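Local coordinates for protein FI20010p1 (PDB 7CFB) that probably helps to assemble the piRNA amplification complex of Drosophila through its first extended Tudor domain, in the service of gene silencing, at residues G96-V101 / F143-D148; F172-I177 / A219-I224; T29-Y34 / A156-L161. All blocks are in the same frame, centred on the assembly; numbering follows the deposited sequence.

Interaction 1: G96-V101 / F143-D148; sequences GDIFAV and FKLPDD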
ATOM      1  N   GLY A  96      -1.277  -8.414 -11.631  1.00 31.44           N
ATOM      2  CA  GLY A  96      -1.340  -6.982 -11.937  1.00 32.60           C
ATOM      3  C   GLY A  96      -2.719  -6.395 -11.734  1.00 32.73           C
ATOM      4  O   GLY A  96      -2.823  -5.200 -11.706  1.00 37.12           O
ATOM      5  N   ASP A  97      -3.730  -7.231 -11.568  1.00 33.69           N
ATOM      6  CA  ASP A  97      -5.107  -6.737 -11.352  1.00 35.99           C
ATOM      7  C   ASP A  97      -5.261  -6.322  -9.889  1.00 32.97           C
ATOM      8  O   ASP A  97      -4.668  -6.934  -9.052  1.00 28.56           O
ATOM      9  CB  ASP A  97      -6.153  -7.678 -11.941  1.00 39.47           C
ATOM     10  CG  ASP A  97      -6.281  -7.574 -13.455  1.00 53.26           C
ATOM     11  OD1 ASP A  97      -5.583  -6.778 -14.047  1.00 54.07           O
ATOM     12  OD2 ASP A  97      -7.069  -8.294 -14.023  1.00 56.86           O
ATOM     13  N   ILE A  98      -6.082  -5.325  -9.622  1.00 29.57           N
ATOM     14  CA  ILE A  98      -6.257  -4.819  -8.239  1.00 30.66           C
ATOM     15  C   ILE A  98      -7.494  -5.414  -7.553  1.00 33.19           C
ATOM     16  O   ILE A  98      -8.520  -5.505  -8.172  1.00 28.40           O
ATOM     17  CB  ILE A  98      -6.246  -3.292  -8.259  1.00 26.38           C
ATOM     18  CG1 ILE A  98      -4.932  -2.774  -8.836  1.00 29.11           C
ATOM     19  CG2 ILE A  98      -6.517  -2.726  -6.892  1.00 24.97           C
ATOM     20  CD1 ILE A  98      -5.038  -1.382  -9.307  1.00 30.14           C
ATOM     21  N   PHE A  99      -7.338  -5.806  -6.297  1.00 25.88           N
ATOM     22  CA  PHE A  99      -8.402  -6.386  -5.453  1.00 24.65           C
ATOM     23  C   PHE A  99      -8.159  -6.006  -3.996  1.00 31.78           C
ATOM     24  O   PHE A  99      -7.340  -5.149  -3.738  1.00 26.47           O
ATOM     25  CB  PHE A  99      -8.604  -7.869  -5.733  1.00 30.95           C
ATOM     26  CG  PHE A  99      -7.450  -8.769  -5.394  1.00 32.03           C
ATOM     27  CD1 PHE A  99      -6.376  -8.906  -6.250  1.00 24.12           C
ATOM     28  CD2 PHE A  99      -7.459  -9.501  -4.229  1.00 28.27           C
ATOM     29  CE1 PHE A  99      -5.341  -9.753  -5.941  1.00 21.52           C
ATOM     30  CE2 PHE A  99      -6.413 -10.345  -3.918  1.00 30.01           C
ATOM     31  CZ  PHE A  99      -5.361 -10.469  -4.778  1.00 26.90           C
ATOM     32  N   ALA A 100      -8.904  -6.608  -3.085  1.00 25.05           N
ATOM     33  CA  ALA A 100      -8.760  -6.280  -1.658  1.00 22.45           C
ATOM     34  C   ALA A 100      -8.460  -7.531  -0.837  1.00 32.33           C
ATOM     35  O   ALA A 100      -8.860  -8.604  -1.218  1.00 26.87           O
ATOM     36  CB  ALA A 100      -9.991  -5.572  -1.185  1.00 27.99           C
ATOM     37  N   VAL A 101      -7.705  -7.341   0.229  1.00 25.59           N
ATOM     38  CA  VAL A 101      -7.347  -8.431   1.155  1.00 25.38           C
ATOM     39  C   VAL A 101      -7.711  -7.995   2.570  1.00 25.48           C
ATOM     40  O   VAL A 101      -7.562  -6.861   2.898  1.00 23.55           O
ATOM     41  CB  VAL A 101      -5.886  -8.876   1.005  1.00 29.31           C
ATOM     42  CG1 VAL A 101      -4.902  -7.759   1.248  1.00 24.00           C
ATOM     43  CG2 VAL A 101      -5.567 -10.089   1.845  1.00 22.31           C
ATOM     44  N   PHE A 143     -11.403 -10.020  -1.525  1.00 34.60           N
ATOM     45  CA  PHE A 143     -12.642  -9.459  -2.096  1.00 33.12           C
ATOM     46  C   PHE A 143     -12.379  -8.685  -3.378  1.00 35.43           C
ATOM     47  O   PHE A 143     -11.273  -8.260  -3.620  1.00 29.68           O
ATOM     48  CB  PHE A 143     -13.229  -8.428  -1.148  1.00 22.95           C
ATOM     49  CG  PHE A 143     -13.341  -8.878   0.277  1.00 36.76           C
ATOM     50  CD1 PHE A 143     -14.398  -9.657   0.684  1.00 31.94           C
ATOM     51  CD2 PHE A 143     -12.382  -8.527   1.201  1.00 33.99           C
ATOM     52  CE1 PHE A 143     -14.499 -10.059   1.999  1.00 37.05           C
ATOM     53  CE2 PHE A 143     -12.479  -8.933   2.513  1.00 43.30           C
ATOM     54  CZ  PHE A 143     -13.552  -9.683   2.909  1.00 39.12           C
ATOM     55  N   LYS A 144     -13.440  -8.572  -4.163  1.00 33.55           N
ATOM     56  CA  LYS A 144     -13.519  -7.788  -5.406  1.00 31.72           C
ATOM     57  C   LYS A 144     -13.852  -6.346  -5.037  1.00 33.16           C
ATOM     58  O   LYS A 144     -14.628  -6.122  -4.156  1.00 31.14           O
ATOM     59  CB  LYS A 144     -14.613  -8.347  -6.305  1.00 36.37           C
ATOM     60  CG  LYS A 144     -14.681  -7.706  -7.679  1.00 47.04           C
ATOM     61  CD  LYS A 144     -16.083  -7.567  -8.178  1.00 52.49           C
ATOM     62  CE  LYS A 144     -16.367  -8.490  -9.330  1.00 55.85           C
ATOM     63  NZ  LYS A 144     -15.886  -7.898 -10.598  1.00 72.82           N
ATOM     64  N   LEU A 145     -13.180  -5.403  -5.651  1.00 30.47           N
ATOM     65  CA  LEU A 145     -13.504  -4.008  -5.350  1.00 32.80           C
ATOM     66  C   LEU A 145     -14.504  -3.530  -6.388  1.00 37.18           C
ATOM     67  O   LEU A 145     -14.464  -4.000  -7.476  1.00 33.13           O
ATOM     68  CB  LEU A 145     -12.249  -3.162  -5.484  1.00 29.84           C
ATOM     69  CG  LEU A 145     -11.201  -3.330  -4.404  1.00 31.26           C
ATOM     70  CD1 LEU A 145      -9.894  -2.783  -4.911  1.00 27.59           C
ATOM     71  CD2 LEU A 145     -11.619  -2.620  -3.150  1.00 26.14           C
ATOM     72  N   PRO A 146     -15.391  -2.585  -6.062  1.00 29.49           N
ATOM     73  CA  PRO A 146     -16.227  -1.969  -7.060  1.00 36.77           C
ATOM     74  C   PRO A 146     -15.272  -1.206  -7.994  1.00 39.46           C
ATOM     75  O   PRO A 146     -14.353  -0.586  -7.553  1.00 32.96           O
ATOM     76  CB  PRO A 146     -17.163  -1.054  -6.279  1.00 31.14           C
ATOM     77  CG  PRO A 146     -16.496  -0.887  -4.964  1.00 44.01           C
ATOM     78  CD  PRO A 146     -15.714  -2.151  -4.730  1.00 34.16           C
ATOM     79  N   ASP A 147     -15.656  -1.114  -9.251  1.00 33.32           N
ATOM     80  CA  ASP A 147     -14.799  -0.577 -10.327  1.00 31.60           C
ATOM     81  C   ASP A 147     -14.239   0.808 -10.011  1.00 37.10           C
ATOM     82  O   ASP A 147     -13.092   1.018 -10.308  1.00 31.78           O
ATOM     83  CB  ASP A 147     -15.569  -0.589 -11.634  1.00 35.41           C
ATOM     84  CG  ASP A 147     -14.689  -0.382 -12.836  1.00 41.93           C
ATOM     85  OD1 ASP A 147     -14.185  -1.353 -13.358  1.00 40.14           O
ATOM     86  OD2 ASP A 147     -14.551   0.746 -13.221  1.00 41.56           O
ATOM     87  N   ASP A 148     -15.001   1.694  -9.399  1.00 31.48           N
ATOM     88  CA  ASP A 148     -14.448   3.024  -9.086  1.00 33.78           C
ATOM     89  C   ASP A 148     -13.268   2.890  -8.122  1.00 39.24           C
ATOM     90  O   ASP A 148     -12.305   3.581  -8.318  1.00 40.56           O
ATOM     91  CB  ASP A 148     -15.540   3.987  -8.623  1.00 29.51           C
ATOM     92  CG  ASP A 148     -16.110   3.691  -7.255  1.00 40.86           C
ATOM     93  OD1 ASP A 148     -16.667   2.632  -7.094  1.00 41.45           O
ATOM     94  OD2 ASP A 148     -15.906   4.476  -6.374  1.00 37.36           O
TER
HETATM   95  O   HOH W   1     -11.299  -6.261  -7.673  1.00 27.97           O

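Interaction 2: F172-I177 / A219-I224; sequences FVNTYI and AMLNEI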
ATOM      1  N   PHE A 172       8.127   7.258  12.612  1.00 48.51           N
ATOM      2  CA  PHE A 172       7.097   8.220  12.149  1.00 40.40           C
ATOM      3  C   PHE A 172       6.195   7.639  11.058  1.00 39.40           C
ATOM      4  O   PHE A 172       5.455   8.386  10.455  1.00 34.91           O
ATOM      5  CB  PHE A 172       7.741   9.545  11.762  1.00 38.45           C
ATOM      6  CG  PHE A 172       8.179  10.300  12.974  1.00 64.59           C
ATOM      7  CD1 PHE A 172       7.264  10.616  13.959  1.00 66.92           C
ATOM      8  CD2 PHE A 172       9.509  10.581  13.194  1.00 65.06           C
ATOM      9  CE1 PHE A 172       7.653  11.282  15.105  1.00 73.64           C
ATOM     10  CE2 PHE A 172       9.894  11.234  14.350  1.00 75.59           C
ATOM     11  CZ  PHE A 172       8.971  11.584  15.298  1.00 74.00           C
ATOM     12  N   VAL A 173       6.258   6.333  10.815  1.00 36.48           N
ATOM     13  CA  VAL A 173       5.354   5.683   9.823  1.00 35.19           C
ATOM     14  C   VAL A 173       3.908   5.812  10.324  1.00 34.56           C
ATOM     15  O   VAL A 173       3.686   5.734  11.521  1.00 36.05           O
ATOM     16  CB  VAL A 173       5.772   4.230   9.536  1.00 34.78           C
ATOM     17  CG1 VAL A 173       4.746   3.436   8.759  1.00 37.38           C
ATOM     18  CG2 VAL A 173       7.079   4.161   8.792  1.00 35.40           C
ATOM     19  N   ASN A 174       2.978   6.045   9.407  1.00 33.30           N
ATOM     20  CA  ASN A 174       1.535   6.238   9.673  1.00 30.77           C
ATOM     21  C   ASN A 174       1.309   7.549  10.418  1.00 35.09           C
ATOM     22  O   ASN A 174       0.406   7.605  11.178  1.00 29.51           O
ATOM     23  CB  ASN A 174       0.836   5.021  10.283  1.00 33.89           C
ATOM     24  CG  ASN A 174       0.761   3.846   9.344  1.00 43.24           C
ATOM     25  OD1 ASN A 174       0.308   3.985   8.225  1.00 34.03           O
ATOM     26  ND2 ASN A 174       1.200   2.691   9.798  1.00 36.71           N
ATOM     27  N   THR A 175       2.162   8.537  10.197  1.00 31.12           N
ATOM     28  CA  THR A 175       1.948   9.898  10.725  1.00 30.92           C
ATOM     29  C   THR A 175       2.073  10.887   9.566  1.00 36.51           C
ATOM     30  O   THR A 175       2.667  10.535   8.563  1.00 39.06           O
ATOM     31  CB  THR A 175       2.909  10.271  11.856  1.00 29.66           C
ATOM     32  OG1 THR A 175       4.212  10.412  11.322  1.00 32.96           O
ATOM     33  CG2 THR A 175       2.914   9.275  12.990  1.00 37.14           C
ATOM     34  N   TYR A 176       1.471  12.058   9.705  1.00 28.75           N
ATOM     35  CA  TYR A 176       1.602  13.109   8.678  1.00 39.82           C
ATOM     36  C   TYR A 176       2.944  13.817   8.849  1.00 35.56           C
ATOM     37  O   TYR A 176       3.297  14.152   9.947  1.00 38.53           O
ATOM     38  CB  TYR A 176       0.446  14.104   8.730  1.00 33.74           C
ATOM     39  CG  TYR A 176      -0.852  13.592   8.185  1.00 40.81           C
ATOM     40  CD1 TYR A 176      -1.164  13.726   6.853  1.00 37.13           C
ATOM     41  CD2 TYR A 176      -1.768  12.979   9.005  1.00 38.86           C
ATOM     42  CE1 TYR A 176      -2.351  13.246   6.347  1.00 43.78           C
ATOM     43  CE2 TYR A 176      -2.961  12.501   8.519  1.00 35.19           C
ATOM     44  CZ  TYR A 176      -3.256  12.641   7.189  1.00 40.61           C
ATOM     45  OH  TYR A 176      -4.429  12.168   6.716  1.00 41.26           O
ATOM     46  N   ILE A 177       3.653  14.012   7.751  1.00 33.90           N
ATOM     47  CA  ILE A 177       4.947  14.738   7.742  1.00 28.71           C
ATOM     48  C   ILE A 177       4.918  15.803   6.652  1.00 33.69           C
ATOM     49  O   ILE A 177       3.993  15.816   5.862  1.00 28.58           O
ATOM     50  CB  ILE A 177       6.141  13.794   7.533  1.00 33.74           C
ATOM     51  CG1 ILE A 177       6.138  13.109   6.173  1.00 29.36           C
ATOM     52  CG2 ILE A 177       6.262  12.802   8.659  1.00 39.59           C
ATOM     53  CD1 ILE A 177       7.437  12.449   5.839  1.00 28.76           C
ATOM     54  N   ALA A 219      -7.986   8.920  12.743  1.00 36.92           N
ATOM     55  CA  ALA A 219      -8.568   7.664  13.240  1.00 49.36           C
ATOM     56  C   ALA A 219      -8.207   6.535  12.279  1.00 48.57           C
ATOM     57  O   ALA A 219      -7.858   5.463  12.727  1.00 47.76           O
ATOM     58  CB  ALA A 219     -10.051   7.815  13.373  1.00 37.23           C
ATOM     59  N   MET A 220      -8.283   6.795  10.987  1.00 42.55           N
ATOM     60  CA  MET A 220      -7.925   5.747  10.018  1.00 42.81           C
ATOM     61  C   MET A 220      -6.446   5.374  10.173  1.00 38.84           C
ATOM     62  O   MET A 220      -6.142   4.221  10.103  1.00 35.41           O
ATOM     63  CB  MET A 220      -8.176   6.231   8.601  1.00 42.30           C
ATOM     64  CG  MET A 220      -7.956   5.150   7.639  1.00 37.97           C
ATOM     65  SD  MET A 220      -7.916   5.778   6.029  1.00 51.22           S
ATOM     66  CE  MET A 220      -6.439   6.772   6.021  1.00 28.26           C
ATOM     67  N   LEU A 221      -5.580   6.350  10.390  1.00 36.90           N
ATOM     68  CA  LEU A 221      -4.139   6.053  10.525  1.00 40.18           C
ATOM     69  C   LEU A 221      -3.878   5.170  11.749  1.00 41.36           C
ATOM     70  O   LEU A 221      -3.009   4.338  11.664  1.00 39.62           O
ATOM     71  CB  LEU A 221      -3.344   7.351  10.506  1.00 41.81           C
ATOM     72  CG  LEU A 221      -3.173   7.987   9.134  1.00 40.91           C
ATOM     73  CD1 LEU A 221      -2.012   8.945   9.156  1.00 37.57           C
ATOM     74  CD2 LEU A 221      -2.968   6.930   8.074  1.00 36.72           C
ATOM     75  N   ASN A 222      -4.601   5.376  12.842  1.00 40.80           N
ATOM     76  CA  ASN A 222      -4.471   4.493  14.023  1.00 49.13           C
ATOM     77  C   ASN A 222      -4.882   3.074  13.630  1.00 42.90           C
ATOM     78  O   ASN A 222      -4.211   2.167  14.015  1.00 51.32           O
ATOM     79  CB  ASN A 222      -5.303   5.004  15.192  1.00 54.17           C
ATOM     80  CG  ASN A 222      -4.741   6.274  15.793  1.00 60.15           C
ATOM     81  OD1 ASN A 222      -3.554   6.545  15.669  1.00 64.03           O
ATOM     82  ND2 ASN A 222      -5.582   7.051  16.450  1.00 53.39           N
ATOM     83  N   GLU A 223      -5.949   2.914  12.866  1.00 40.94           N
ATOM     84  CA  GLU A 223      -6.410   1.574  12.429  1.00 43.08           C
ATOM     85  C   GLU A 223      -5.339   0.940  11.528  1.00 46.94           C
ATOM     86  O   GLU A 223      -5.137  -0.263  11.603  1.00 44.10           O
ATOM     87  CB  GLU A 223      -7.780   1.683  11.764  1.00 39.16           C
ATOM     88  CG  GLU A 223      -8.921   1.086  12.574  1.00 52.43           C
ATOM     89  CD  GLU A 223     -10.176   0.728  11.790  1.00 57.49           C
ATOM     90  OE1 GLU A 223     -10.432  -0.457  11.554  1.00 54.63           O
ATOM     91  OE2 GLU A 223     -10.892   1.636  11.421  1.00 56.41           O
ATOM     92  N   ILE A 224      -4.723   1.735  10.661  1.00 42.15           N
ATOM     93  CA  ILE A 224      -3.668   1.199   9.765  1.00 41.74           C
ATOM     94  C   ILE A 224      -2.460   0.777  10.596  1.00 45.05           C
ATOM     95  O   ILE A 224      -1.955  -0.299  10.376  1.00 39.27           O
ATOM     96  CB  ILE A 224      -3.284   2.193   8.650  1.00 40.51           C
ATOM     97  CG1 ILE A 224      -4.470   2.486   7.735  1.00 35.23           C
ATOM     98  CG2 ILE A 224      -2.104   1.660   7.867  1.00 35.43           C
ATOM     99  CD1 ILE A 224      -4.175   3.419   6.607  1.00 32.23           C
TER

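Interaction 3: T29-Y34 / A156-L161; sequences TRRDIY and AIRCDL. With SO4 (sulfate ion), chain C.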
ATOM      1  N   THR A  29       8.347  -8.151 -11.568  1.00 22.42           N
ATOM      2  CA  THR A  29       9.202  -7.922 -10.384  1.00 29.39           C
ATOM      3  C   THR A  29       8.597  -6.824  -9.500  1.00 26.72           C
ATOM      4  O   THR A  29       7.666  -6.190  -9.921  1.00 28.81           O
ATOM      5  CB  THR A  29      10.612  -7.478 -10.785  1.00 32.14           C
ATOM      6  OG1 THR A  29      10.537  -6.241 -11.477  1.00 29.42           O
ATOM      7  CG2 THR A  29      11.348  -8.490 -11.626  1.00 31.91           C
ATOM      8  N   ARG A  30       9.161  -6.641  -8.321  1.00 25.73           N
ATOM      9  CA  ARG A  30       8.680  -5.621  -7.379  1.00 31.37           C
ATOM     10  C   ARG A  30       8.824  -4.233  -8.008  1.00 35.00           C
ATOM     11  O   ARG A  30       7.907  -3.471  -7.886  1.00 33.14           O
ATOM     12  CB  ARG A  30       9.379  -5.835  -6.048  1.00 27.87           C
ATOM     13  CG  ARG A  30       9.032  -7.169  -5.421  1.00 28.54           C
ATOM     14  CD  ARG A  30       9.567  -7.304  -4.037  1.00 27.72           C
ATOM     15  NE  ARG A  30       9.021  -8.443  -3.347  1.00 26.30           N
ATOM     16  CZ  ARG A  30       9.341  -8.763  -2.119  1.00 30.23           C
ATOM     17  NH1 ARG A  30      10.238  -8.055  -1.473  1.00 31.43           N
ATOM     18  NH2 ARG A  30       8.801  -9.805  -1.544  1.00 28.54           N
ATOM     19  N   ARG A  31       9.931  -3.960  -8.687  1.00 30.79           N
ATOM     20  CA  ARG A  31      10.111  -2.651  -9.354  1.00 28.38           C
ATOM     21  C   ARG A  31       9.090  -2.493 -10.479  1.00 33.32           C
ATOM     22  O   ARG A  31       8.500  -1.455 -10.552  1.00 34.49           O
ATOM     23  CB  ARG A  31      11.539  -2.480  -9.870  1.00 40.10           C
ATOM     24  CG  ARG A  31      12.593  -2.277  -8.792  1.00 54.47           C
ATOM     25  CD  ARG A  31      12.285  -1.315  -7.648  1.00 66.21           C
ATOM     26  NE  ARG A  31      11.850   0.007  -8.073  1.00 75.50           N
ATOM     27  CZ  ARG A  31      10.739   0.634  -7.689  1.00 70.80           C
ATOM     28  NH1 ARG A  31      10.475   1.819  -8.188  1.00 55.53           N
ATOM     29  NH2 ARG A  31       9.905   0.093  -6.815  1.00 57.52           N
ATOM     30  N   ASP A  32       8.879  -3.531 -11.276  1.00 27.42           N
ATOM     31  CA  ASP A  32       7.955  -3.445 -12.423  1.00 25.96           C
ATOM     32  C   ASP A  32       6.518  -3.224 -11.967  1.00 32.11           C
ATOM     33  O   ASP A  32       5.932  -2.346 -12.500  1.00 28.57           O
ATOM     34  CB  ASP A  32       8.051  -4.661 -13.338  1.00 38.60           C
ATOM     35  CG  ASP A  32       9.330  -4.743 -14.150  1.00 55.00           C
ATOM     36  OD1 ASP A  32      10.035  -3.759 -14.206  1.00 56.11           O
ATOM     37  OD2 ASP A  32       9.605  -5.805 -14.683  1.00 58.79           O
ATOM     38  N   ILE A  33       6.039  -3.930 -10.942  1.00 26.99           N
ATOM     39  CA  ILE A  33       4.616  -3.812 -10.503  1.00 27.20           C
ATOM     40  C   ILE A  33       4.340  -2.382 -10.047  1.00 24.34           C
ATOM     41  O   ILE A  33       3.336  -1.866 -10.405  1.00 26.11           O
ATOM     42  CB  ILE A  33       4.199  -4.885  -9.479  1.00 28.21           C
ATOM     43  CG1 ILE A  33       2.699  -4.855  -9.185  1.00 31.29           C
ATOM     44  CG2 ILE A  33       4.991  -4.780  -8.203  1.00 26.32           C
ATOM     45  CD1 ILE A  33       1.841  -5.013 -10.371  1.00 24.91           C
ATOM     46  N   TYR A  34       5.285  -1.765  -9.363  1.00 22.55           N
ATOM     47  CA  TYR A  34       5.164  -0.357  -8.940  1.00 32.48           C
ATOM     48  C   TYR A  34       5.001   0.536 -10.167  1.00 36.32           C
ATOM     49  O   TYR A  34       4.202   1.419 -10.112  1.00 33.18           O
ATOM     50  CB  TYR A  34       6.428   0.086  -8.221  1.00 28.46           C
ATOM     51  CG  TYR A  34       6.402   1.542  -7.879  1.00 31.71           C
ATOM     52  CD1 TYR A  34       5.651   1.983  -6.820  1.00 27.27           C
ATOM     53  CD2 TYR A  34       7.053   2.474  -8.650  1.00 27.54           C
ATOM     54  CE1 TYR A  34       5.575   3.314  -6.493  1.00 31.28           C
ATOM     55  CE2 TYR A  34       7.009   3.804  -8.323  1.00 28.66           C
ATOM     56  CZ  TYR A  34       6.276   4.233  -7.238  1.00 36.84           C
ATOM     57  OH  TYR A  34       6.209   5.544  -6.923  1.00 29.78           O
ATOM     58  N   ALA A 156       0.555   4.918  -2.384  1.00 24.10           N
ATOM     59  CA  ALA A 156       1.977   4.903  -1.993  1.00 26.01           C
ATOM     60  C   ALA A 156       2.916   5.303  -3.128  1.00 25.08           C
ATOM     61  O   ALA A 156       3.034   4.582  -4.075  1.00 29.30           O
ATOM     62  CB  ALA A 156       2.330   3.582  -1.387  1.00 21.59           C
ATOM     63  N   ILE A 157       3.608   6.414  -2.931  1.00 29.17           N
ATOM     64  CA  ILE A 157       4.577   6.941  -3.930  1.00 28.05           C
ATOM     65  C   ILE A 157       6.003   6.705  -3.422  1.00 25.92           C
ATOM     66  O   ILE A 157       6.313   7.132  -2.345  1.00 29.65           O
ATOM     67  CB  ILE A 157       4.326   8.422  -4.244  1.00 26.59           C
ATOM     68  CG1 ILE A 157       2.880   8.705  -4.627  1.00 22.73           C
ATOM     69  CG2 ILE A 157       5.285   8.882  -5.310  1.00 24.17           C
ATOM     70  CD1 ILE A 157       2.428   7.961  -5.828  1.00 30.20           C
ATOM     71  N   ARG A 158       6.821   6.053  -4.230  1.00 29.73           N
ATOM     72  CA  ARG A 158       8.223   5.749  -3.865  1.00 30.12           C
ATOM     73  C   ARG A 158       8.965   7.068  -3.698  1.00 30.84           C
ATOM     74  O   ARG A 158       8.776   7.952  -4.487  1.00 27.07           O
ATOM     75  CB  ARG A 158       8.846   4.835  -4.916  1.00 37.41           C
ATOM     76  CG  ARG A 158      10.164   4.204  -4.518  1.00 39.45           C
ATOM     77  CD  ARG A 158      10.568   3.044  -5.402  1.00 45.57           C
ATOM     78  NE  ARG A 158      11.982   2.829  -5.176  1.00 56.19           N
ATOM     79  CZ  ARG A 158      12.517   1.841  -4.482  1.00 63.84           C
ATOM     80  NH1 ARG A 158      13.824   1.783  -4.337  1.00 65.55           N
ATOM     81  NH2 ARG A 158      11.762   0.914  -3.932  1.00 52.61           N
ATOM     82  N   CYS A 159       9.752   7.151  -2.650  1.00 27.68           N
ATOM     83  CA  CYS A 159      10.446   8.391  -2.297  1.00 25.34           C
ATOM     84  C   CYS A 159      11.829   8.117  -1.710  1.00 37.77           C
ATOM     85  O   CYS A 159      11.922   7.406  -0.736  1.00 33.02           O
ATOM     86  CB  CYS A 159       9.597   9.073  -1.239  1.00 31.98           C
ATOM     87  SG  CYS A 159      10.115  10.744  -0.825  1.00 41.70           S
ATOM     88  N   ASP A 160      12.838   8.758  -2.272  1.00 37.54           N
ATOM     89  CA  ASP A 160      14.205   8.702  -1.724  1.00 32.67           C
ATOM     90  C   ASP A 160      14.277   9.856  -0.734  1.00 25.94           C
ATOM     91  O   ASP A 160      14.220  10.983  -1.158  1.00 29.07           O
ATOM     92  CB  ASP A 160      15.226   8.756  -2.860  1.00 38.78           C
ATOM     93  CG  ASP A 160      16.668   8.928  -2.416  1.00 56.26           C
ATOM     94  OD1 ASP A 160      16.910   8.982  -1.215  1.00 53.25           O
ATOM     95  OD2 ASP A 160      17.523   9.016  -3.284  1.00 57.21           O
ATOM     96  N   LEU A 161      14.312   9.562   0.555  1.00 30.73           N
ATOM     97  CA  LEU A 161      14.378  10.632   1.574  1.00 33.57           C
ATOM     98  C   LEU A 161      15.848  10.969   1.800  1.00 42.41           C
ATOM     99  O   LEU A 161      16.598  10.062   2.033  1.00 48.16           O
ATOM    100  CB  LEU A 161      13.713  10.183   2.872  1.00 35.75           C
ATOM    101  CG  LEU A 161      12.190  10.160   2.890  1.00 33.44           C
ATOM    102  CD1 LEU A 161      11.678   9.526   4.145  1.00 36.88           C
ATOM    103  CD2 LEU A 161      11.584  11.525   2.713  1.00 35.27           C
TER
HETATM  104  S   SO4 C 601      13.752  -5.750  -9.662  1.00 40.29           S
HETATM  105  O1  SO4 C 601      14.702  -4.657  -9.473  1.00 40.04           O
HETATM  106  O2  SO4 C 601      12.664  -5.632  -8.692  1.00 36.94           O
HETATM  107  O3  SO4 C 601      14.442  -7.021  -9.467  1.00 35.71           O
HETATM  108  O4  SO4 C 601      13.211  -5.693 -11.018  1.00 34.82           O

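Interaction 1: G96-V101 / F143-D148
L145 and A100 meet methyl to methyl, CD2 of the leucine lying 3.9 Å from the alanine CB. The other leucine branch, CD1, reaches I98 CG2 at 3.9 Å. It also lies on the carbonyl O of F99, 3.7 Å away. The two methyls thus divide the contact, CD2 going to A100 and CD1 to I98 and the F99 carbonyl, from a CG that stands anti to the leucine's own carbonyl carbon (chi1 -72°). The I98 and L145 side chains approach at a slant rather than lying alongside. Next to this packing comes ordinary sheet pairing. A100 and F143 form an antiparallel hydrogen-bonded pair, with A100 N to F143 O and F143 N to A100 O both 2.9 Å. This places strand 142-144 between strands 99-103 and 87-89 in the antiparallel sheet of the Tudor domain, a member of the SH3 clan. The CB atoms of A100 and F143 share one face of that sheet, where I109 touches both side chains. F99 takes another course: its CB passes 3.4 Å from F143 O, which lies near the ring plane at the edge, and the ring continues away towards I112, I142, L92 and P93. Where the strands part, a single water spans the gap, donating to I98 O and accepting from L145 N.

Interaction 2: F172-I177 / A219-I224
Two flat groups of segment 172-177, the Y176 ring and the N174 carboxamide, receive the branched side chains of helix residues L221 and I224. L221 CD1 comes obliquely to the ring, nearest CE2 at 3.7 Å, with the two side chains crossing at about a right angle; T51, V53, I213, D217 and M218 supply further neighbours of the tyrosine. The carboxamide is met by I224 CG2, which comes nearest to OD1, at 3.4 Å. I224 directs its CB toward the turn, and CG2, anti to the backbone N while CG1 is anti to the carbonyl carbon (chi1 -62°), is the branch that meets the amide. No hydrogen bond joins the two segments directly. The amide is instead held by its other end, ND2 bonding to D225 OD1 one residue further along the helix, which should fix the rotation of the group and leave OD1 turned to the isoleucine. L221 also packs on the backbone, with CD1 3.4 Å from N174 O.

N174 can present both amide and carbonyl to the helix because it occupies the third position of a type II turn from F172 to T175, with the positive phi (68°) usual there. T175 N closes the turn weakly on F172 O. The backbones of N174 and T175 also bond to L54 of strand 49-57, while I224 reaches L80 and F130. Helix 215-228 thus packs between this turn and residues of the Tudor part, consistent with a Tudor core joined to a staphylococcal-nuclease-like (OB-type) part, as in extended Tudor domains.

Interaction 3: T29-Y34 / A156-L161
The mixed sheet that holds strand 157-161, probably that of the staphylococcal-nuclease-like part of the extended Tudor domain, here receives the short N-terminal helix 30-36, with R31 and Y34 both laid against R158. The strand's own backbone supplies the polar link: R158 N donates to Y34 OH at 2.8 Å along a nearly straight line (164°). The ring reaches the strand with CG anti to the N of Y34 itself (chi1 175°); there its hydroxyl also bonds S187 O, so two partners grip one oxygen. A156 O lies at the ring edge, 3.7 Å from CE1, and R158 CB packs 3.5 Å from CZ. The two arginines overlap as well. R158 NE stands 3.5 Å above the centre of the R31 guanidinium. R31 gets there by bending at chi2 and chi3, whereas R158 stays extended from CG to NE. The salt bridge of R158 NH2 to D61 probably eases this meeting of like charges.

At the start of the helix T29 is the N-cap: its OG1 accepts from D32 N (3.2 Å) and donates to O4 of a sulfate, probably from the crystallisation liquor, whose O2 takes R31 N. The helix segment runs at 120° to the strand, 11.2 Å away axis to axis; I33 touches T113 and N115 of strand 108-117, and Y65 of strand 64-67 touches both R31 and Y34.

Followed from the N terminus, the chain first lays down helix 30-36, whose partner strand 157-161 arrives only after more than a hundred residues; interaction 3 therefore closes the widest loop. Interaction 1 opens and closes wholly within it, returning 143-148 to 96-101 inside the Tudor sheet. Interaction 2 begins after interaction 3 has closed, and brings 219-224 back to 172-177, so the contacts show nesting and succession but no crossing. Interactions 1 and 3 touch directly where I33 CD1 packs 4.1 Å from G96 CA. Interactions 2 and 3 do not touch, yet both reach the mixed sheet, which they join to a helix apiece.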